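Local structure of beta-N-acetylhexosaminidase (4YYF) at residues 252-255 with 256-259. The protein probably hydrolyses terminal non-reducing N-acetyl-D-hexosamine residues from N-acetyl-beta-D-hexosaminides, as a member of glycosyl hydrolase family 3. The protein carries 1 engineered substitution. Residues are numbered along the deposited sequence; the frame is centred on the assembly and turned at random.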
HETATM    1  N   MSE A 252      12.357  -2.969   4.776  1.00 18.10           N
HETATM    2  CA  MSE A 252      13.731  -3.487   4.729  1.00 17.26           C
HETATM    3  C   MSE A 252      14.725  -2.352   4.915  1.00 18.51           C
HETATM    4  O   MSE A 252      14.451  -1.214   4.527  1.00 20.42           O
HETATM    5  CB  MSE A 252      14.021  -4.143   3.380  1.00 20.40           C
HETATM    6  CG  MSE A 252      13.001  -5.165   2.902  1.00 23.39           C
HETATM    7 SE   MSE A 252      11.491  -4.385   1.926  0.63 25.32          SE
HETATM    8  CE  MSE A 252      12.421  -3.044   0.897  1.00 18.20           C
ATOM      9  N   GLN A 253      15.876  -2.663   5.505  1.00 22.02           N
ATOM     10  CA  GLN A 253      17.005  -1.743   5.515  1.00 22.54           C
ATOM     11  C   GLN A 253      17.819  -1.989   4.246  1.00 25.87           C
ATOM     12  O   GLN A 253      18.096  -3.143   3.903  1.00 23.96           O
ATOM     13  CB  GLN A 253      17.877  -1.993   6.747  1.00 21.06           C
ATOM     14  CG  GLN A 253      17.138  -1.755   8.057  1.00 27.58           C
ATOM     15  CD  GLN A 253      17.797  -2.435   9.237  1.00 30.46           C
ATOM     16  OE1 GLN A 253      18.949  -2.158   9.559  1.00 30.09           O
ATOM     17  NE2 GLN A 253      17.064  -3.344   9.885  1.00 32.84           N
ATOM     18  N   VAL A 254      18.191  -0.917   3.551  1.00 21.33           N
ATOM     19  CA  VAL A 254      18.927  -1.043   2.289  1.00 22.19           C
ATOM     20  C   VAL A 254      20.320  -0.423   2.391  1.00 24.91           C
ATOM     21  O   VAL A 254      20.437   0.797   2.504  1.00 28.11           O
ATOM     22  CB  VAL A 254      18.169  -0.330   1.134  1.00 20.14           C
ATOM     23  CG1 VAL A 254      18.889  -0.535  -0.207  1.00 22.52           C
ATOM     24  CG2 VAL A 254      16.712  -0.784   1.058  1.00 20.18           C
ATOM     25  N   PRO A 255      21.385  -1.254   2.333  1.00 26.60           N
ATOM     26  CA  PRO A 255      22.755  -0.716   2.361  1.00 30.36           C
ATOM     27  C   PRO A 255      22.998   0.197   1.164  1.00 28.29           C
ATOM     28  O   PRO A 255      22.595  -0.144   0.053  1.00 26.70           O
ATOM     29  CB  PRO A 255      23.640  -1.971   2.253  1.00 29.89           C
ATOM     30  CG  PRO A 255      22.741  -3.121   2.661  1.00 31.32           C
ATOM     31  CD  PRO A 255      21.369  -2.722   2.194  1.00 28.60           C
ATOM     32  N   GLY A 256      23.631   1.347   1.393  1.00 28.28           N
ATOM     33  CA  GLY A 256      23.863   2.309   0.332  1.00 27.42           C
ATOM     34  C   GLY A 256      22.656   3.182   0.045  1.00 29.58           C
ATOM     35  O   GLY A 256      22.687   4.009  -0.866  1.00 27.63           O
ATOM     36  N   LEU A 257      21.583   3.006   0.813  1.00 29.34           N
ATOM     37  CA  LEU A 257      20.388   3.831   0.626  1.00 30.13           C
ATOM     38  C   LEU A 257      19.824   4.337   1.952  1.00 27.23           C
ATOM     39  O   LEU A 257      19.746   5.542   2.169  1.00 28.83           O
ATOM     40  CB  LEU A 257      19.300   3.088  -0.164  1.00 26.83           C
ATOM     41  CG  LEU A 257      18.007   3.884  -0.408  1.00 22.96           C
ATOM     42  CD1 LEU A 257      18.270   5.063  -1.357  1.00 23.16           C
ATOM     43  CD2 LEU A 257      16.875   3.000  -0.947  1.00 19.40           C
ATOM     44  N   THR A 258      19.443   3.418   2.835  1.00 26.18           N
ATOM     45  CA  THR A 258      18.726   3.788   4.062  1.00 25.16           C
ATOM     46  C   THR A 258      19.540   3.580   5.326  1.00 28.15           C
ATOM     47  O   THR A 258      19.087   3.926   6.414  1.00 25.78           O
ATOM     48  CB  THR A 258      17.422   2.981   4.231  1.00 26.59           C
ATOM     49  OG1 THR A 258      17.734   1.651   4.662  1.00 27.20           O
ATOM     50  CG2 THR A 258      16.683   2.908   2.934  1.00 26.59           C
ATOM     51  N   GLY A 259      20.734   3.013   5.184  1.00 31.82           N
ATOM     52  CA  GLY A 259      21.553   2.699   6.340  1.00 32.08           C
ATOM     53  C   GLY A 259      20.845   1.695   7.234  1.00 36.65           C
ATOM     54  O   GLY A 259      20.493   0.599   6.794  1.00 36.30           O
TER
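Val254 and Thr258 hold together the two ends of a tight turn in the loop between strand 246-249 and helix 267-275 of the TIM-barrel-type domain. Their CA atoms lie 5.1 Å apart, and the turn opens as a type II beta turn: extended Pro255 is followed by Gly256 at a positive phi of 81°, and Leu257 N returns to Val254 O at 3.0 Å. That donor approaches from above the carbonyl plane. Thr258 N reaches the same oxygen in the plane of the carbonyl, at 2.8 Å and nearly straight, a bond that widens the beta turn into a five-residue alpha turn, 254-258, while Gly259 N adds a weak, bent bond.

The hydroxyl of Thr258 returns from the far end of the turn. Val254 N points at Thr258 OG1 over 2.8 Å with an N-H...O angle of 173°, so both polar backbone atoms of Val254 are bound by Thr258, one through its amide and one through its side chain. A chi1 of 76° sets OG1 between the backbone N and carbonyl carbon of Thr258 and leaves CG2 to lie 4.0 Å from Val254 CB, the two side chains crossing at about a right angle. Leu257 instead runs alongside Val254, its CB 3.6 Å from Val254 CG1, and continues onto Ala268, Val269 and Leu272 of helix 267-275.

Thr258 OG1 is also hydrogen-bonded to Asp261 O, which extends the tie to Asp261, three residues on. Since that carbonyl can only accept, Thr258 OG1 donates there and accepts from Val254 N. The hydroxyl of the buried Thr258 thereby adds a side-chain clasp to the backbone bonds and ties the turn to the chain that follows, while Val254 O shares its acceptor capacity between two good donors and a weak third.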